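Local atomic coordinates of hypothetical protein TM0723 (Thermotoga maritima, PDB entry 1VMJ), a protein that is of uncharacterised function but belongs to the UPF0047 (YjbQ) family and is a putative thiamin phosphate synthase. Residues A[52-63]-A[103-114]. Numbering follows the deposited sequence.
Sequences LCNAMHITASVF and AHLKRTIMGREV. With NA (sodium ion), chain B; SO4 (sulfate ion), chain C.
Thr59 CG2 lies over one face of the His104 imidazole, a CH-pi contact 3.5 Å from the ring centroid and 12° off its normal, while Ile58 CD1 meets the ring edge in plane. His104 NE2 binds the sodium ion at 2.1 Å; His93, Asn100 and three waters complete the site. The Arg107 guanidinium is sandwiched between Ile58 CA on one face and Arg112 CB on the other. At its edge, NH1 donates to Ala60 O (2.8 Å), which lies in the guanidinium plane; a bend at chi2 (74°) lays CG and CD against Ile58 O and Ala60 O. The Arg112 guanidinium stacks on the Asn54 amide, planes 15° apart; its NH1 forms a salt bridge with Glu113 OE1, and NE pairs with Glu129 of the second subunit. Met110 CE, turned in by bends at chi2 and chi3, sits 3.5 Å from the centroid of the Phe63 ring, a CH-pi contact, with SD farther out above the ring at 5.1 Å, so that the pair is also Met-aromatic. Helix 103-110 runs nearly parallel to strand 60-63, axes 7.0 Å apart. Cys53 and Val114 form an antiparallel hydrogen-bonded pair (Cys53 N to Val114 O, 3.0 Å), joining strands 49-55 and 113-119 of the five-stranded sheet. His57 ND1, Ile58 N and Thr59 OG1 donate to a sulfate, probably from the crystallisation liquor, whose O2 accepts from a sodium-bound water (2.9 Å). His104 ND1 and Arg107 NH2 bond Asn65 and Ile64 O of the second subunit, so this histidine-asparagine metal site beside a sulfate-holding loop is consistent with a ligand pocket at the subunit interface.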
# COMPACT_ATOMS: atom_id res chain seq x y z
N LEU A 52 -7.36 -8.36 6.15
CA LEU A 52 -6.71 -7.07 6.29
C LEU A 52 -6.02 -7.05 7.63
O LEU A 52 -6.59 -7.40 8.64
CB LEU A 52 -7.78 -5.99 6.26
CG LEU A 52 -7.38 -4.58 6.67
CD1 LEU A 52 -6.44 -3.97 5.67
CD2 LEU A 52 -8.55 -3.67 6.89
N CYS A 53 -4.79 -6.57 7.62
CA CYS A 53 -4.09 -6.29 8.83
C CYS A 53 -3.43 -4.93 8.71
O CYS A 53 -2.57 -4.72 7.84
CB CYS A 53 -3.04 -7.37 9.08
SG CYS A 53 -2.15 -7.14 10.63
N ASN A 54 -3.81 -4.02 9.61
CA ASN A 54 -3.34 -2.65 9.53
C ASN A 54 -2.94 -2.08 10.87
O ASN A 54 -3.49 -2.45 11.89
CB ASN A 54 -4.34 -1.74 8.82
CG ASN A 54 -5.60 -1.48 9.64
OD1 ASN A 54 -6.61 -2.18 9.47
ND2 ASN A 54 -5.58 -0.45 10.51
N ALA A 55 -1.97 -1.16 10.83
CA ALA A 55 -1.64 -0.35 11.99
C ALA A 55 -2.80 0.60 12.23
O ALA A 55 -3.23 1.29 11.32
CB ALA A 55 -0.38 0.39 11.73
N MET A 56 -3.28 0.66 13.48
CA MET A 56 -4.36 1.57 13.85
C MET A 56 -3.82 2.93 14.25
O MET A 56 -4.58 3.86 14.48
CB MET A 56 -5.18 0.99 14.98
CG MET A 56 -5.78 -0.34 14.63
SD MET A 56 -6.96 -0.95 15.85
CE MET A 56 -8.46 -0.08 15.42
N HIS A 57 -2.51 3.03 14.34
CA HIS A 57 -1.81 4.28 14.67
C HIS A 57 -1.08 4.76 13.45
O HIS A 57 -0.65 3.97 12.61
CB HIS A 57 -0.89 4.04 15.87
CG HIS A 57 -1.65 3.73 17.11
ND1 HIS A 57 -1.94 4.66 18.08
CD2 HIS A 57 -2.26 2.58 17.49
CE1 HIS A 57 -2.70 4.09 19.00
NE2 HIS A 57 -2.90 2.83 18.67
N ILE A 58 -0.94 6.07 13.35
CA ILE A 58 -0.47 6.72 12.13
C ILE A 58 1.04 6.94 12.12
O ILE A 58 1.57 7.63 11.24
CB ILE A 58 -1.28 8.02 11.86
CG1 ILE A 58 -1.15 8.98 13.04
CG2 ILE A 58 -2.75 7.69 11.59
CD1 ILE A 58 -1.80 10.33 12.82
N THR A 59 1.71 6.31 13.10
CA THR A 59 3.15 6.32 13.25
C THR A 59 3.74 4.90 13.28
O THR A 59 4.85 4.68 13.78
CB THR A 59 3.54 7.02 14.55
OG1 THR A 59 2.80 6.45 15.62
CG2 THR A 59 3.24 8.49 14.44
N ALA A 60 2.99 3.96 12.72
CA ALA A 60 3.42 2.58 12.65
C ALA A 60 2.88 1.92 11.40
O ALA A 60 2.01 2.44 10.70
CB ALA A 60 2.98 1.85 13.88
N SER A 61 3.45 0.76 11.09
CA SER A 61 3.17 0.04 9.84
C SER A 61 2.85 -1.40 10.08
O SER A 61 3.28 -1.98 11.06
CB SER A 61 4.41 0.07 8.93
OG SER A 61 4.68 1.38 8.50
N VAL A 62 2.13 -1.99 9.13
CA VAL A 62 2.10 -3.44 8.94
C VAL A 62 2.55 -3.72 7.50
O VAL A 62 2.07 -3.10 6.56
CB VAL A 62 0.74 -4.04 9.20
CG1 VAL A 62 0.73 -5.51 8.87
CG2 VAL A 62 0.35 -3.84 10.66
N PHE A 63 3.53 -4.60 7.34
CA PHE A 63 4.13 -4.87 6.04
C PHE A 63 4.60 -6.31 6.02
O PHE A 63 4.66 -6.98 7.06
CB PHE A 63 5.28 -3.91 5.72
CG PHE A 63 6.49 -4.07 6.64
CD1 PHE A 63 6.56 -3.44 7.87
CD2 PHE A 63 7.54 -4.88 6.27
CE1 PHE A 63 7.65 -3.64 8.73
CE2 PHE A 63 8.64 -5.04 7.08
CZ PHE A 63 8.68 -4.43 8.33
N ALA A 103 8.20 9.53 12.30
CA ALA A 103 7.51 8.25 12.37
C ALA A 103 6.33 8.20 11.40
O ALA A 103 6.02 7.15 10.84
CB ALA A 103 7.06 7.94 13.79
N HIS A 104 5.69 9.34 11.19
CA HIS A 104 4.57 9.42 10.23
C HIS A 104 5.10 9.21 8.82
O HIS A 104 4.44 8.58 7.99
CB HIS A 104 3.92 10.78 10.28
CG HIS A 104 3.29 11.11 11.60
ND1 HIS A 104 1.95 10.92 11.85
CD2 HIS A 104 3.81 11.66 12.72
CE1 HIS A 104 1.68 11.31 13.08
NE2 HIS A 104 2.78 11.77 13.63
N LEU A 105 6.29 9.73 8.56
CA LEU A 105 6.97 9.56 7.26
C LEU A 105 7.49 8.13 7.04
O LEU A 105 7.25 7.54 5.99
CB LEU A 105 8.10 10.60 7.08
CG LEU A 105 7.69 12.05 7.30
CD1 LEU A 105 8.88 12.96 7.03
CD2 LEU A 105 6.50 12.47 6.52
N LYS A 106 8.18 7.58 8.03
CA LYS A 106 8.69 6.22 7.96
C LYS A 106 7.55 5.23 7.70
O LYS A 106 7.67 4.32 6.89
CB LYS A 106 9.46 5.85 9.23
CG LYS A 106 10.81 6.51 9.41
CD LYS A 106 11.49 5.95 10.65
CE LYS A 106 12.96 6.35 10.75
NZ LYS A 106 13.11 7.78 10.99
N ARG A 107 6.43 5.40 8.41
CA ARG A 107 5.32 4.45 8.24
C ARG A 107 4.78 4.56 6.83
O ARG A 107 4.32 3.55 6.27
CB ARG A 107 4.23 4.64 9.31
CG ARG A 107 2.96 5.40 8.91
CD ARG A 107 2.02 4.62 8.04
NE ARG A 107 0.67 5.18 7.96
CZ ARG A 107 -0.33 4.84 8.76
NH1 ARG A 107 -0.18 3.94 9.72
NH2 ARG A 107 -1.52 5.39 8.59
N THR A 108 4.80 5.76 6.26
CA THR A 108 4.33 5.96 4.91
C THR A 108 5.15 5.12 3.92
O THR A 108 4.58 4.49 3.03
CB THR A 108 4.33 7.44 4.56
OG1 THR A 108 3.47 8.14 5.48
CG2 THR A 108 3.85 7.68 3.14
N ILE A 109 6.46 5.10 4.09
CA ILE A 109 7.30 4.25 3.24
C ILE A 109 6.94 2.78 3.37
O ILE A 109 6.78 2.09 2.36
CB ILE A 109 8.78 4.45 3.57
CG1 ILE A 109 9.19 5.90 3.26
CG2 ILE A 109 9.66 3.47 2.83
CD1 ILE A 109 9.09 6.28 1.81
N MET A 110 6.83 2.28 4.59
CA MET A 110 6.64 0.84 4.79
C MET A 110 5.20 0.41 4.50
O MET A 110 4.95 -0.75 4.15
CB MET A 110 7.04 0.42 6.20
CG MET A 110 8.48 0.63 6.57
SD MET A 110 9.67 -0.09 5.46
CE MET A 110 9.23 -1.79 5.60
N GLY A 111 4.28 1.35 4.67
CA GLY A 111 2.87 1.11 4.46
C GLY A 111 2.06 0.93 5.73
O GLY A 111 2.54 0.48 6.76
N ARG A 112 0.78 1.22 5.61
CA ARG A 112 -0.15 1.05 6.70
C ARG A 112 -0.64 -0.38 6.93
O ARG A 112 -0.92 -0.76 8.05
CB ARG A 112 -1.37 1.95 6.44
CG ARG A 112 -2.55 1.69 7.36
CD ARG A 112 -3.70 2.61 7.03
NE ARG A 112 -4.86 2.40 7.86
CZ ARG A 112 -5.86 1.57 7.55
NH1 ARG A 112 -5.83 0.86 6.44
NH2 ARG A 112 -6.92 1.52 8.34
N GLU A 113 -0.83 -1.11 5.83
CA GLU A 113 -1.63 -2.32 5.85
C GLU A 113 -1.07 -3.37 4.90
O GLU A 113 -0.30 -3.06 3.99
CB GLU A 113 -3.10 -2.01 5.52
CG GLU A 113 -3.31 -1.77 4.03
CD GLU A 113 -4.10 -0.51 3.57
OE1 GLU A 113 -4.19 0.55 4.24
OE2 GLU A 113 -4.62 -0.60 2.43
N VAL A 114 -1.45 -4.61 5.15
CA VAL A 114 -1.37 -5.68 4.17
C VAL A 114 -2.76 -6.26 4.00
O VAL A 114 -3.57 -6.27 4.95
CB VAL A 114 -0.37 -6.79 4.57
CG1 VAL A 114 1.03 -6.18 4.69
CG2 VAL A 114 -0.77 -7.47 5.87
NA NA B . 2.32 12.81 15.40
S SO4 C . -0.75 7.80 16.78
O1 SO4 C . -1.05 7.43 18.15
O2 SO4 C . -0.71 9.24 16.60
O3 SO4 C . -1.79 7.29 15.87
O4 SO4 C . 0.51 7.18 16.46
O HOH W 1 -8.99 -0.70 9.15
O HOH W 2 -3.26 3.91 10.33
O HOH W 3 2.65 -2.29 3.97
O HOH W 4 2.09 13.67 17.26
O HOH W 5 0.10 12.99 15.11
O HOH W 6 1.48 11.06 16.43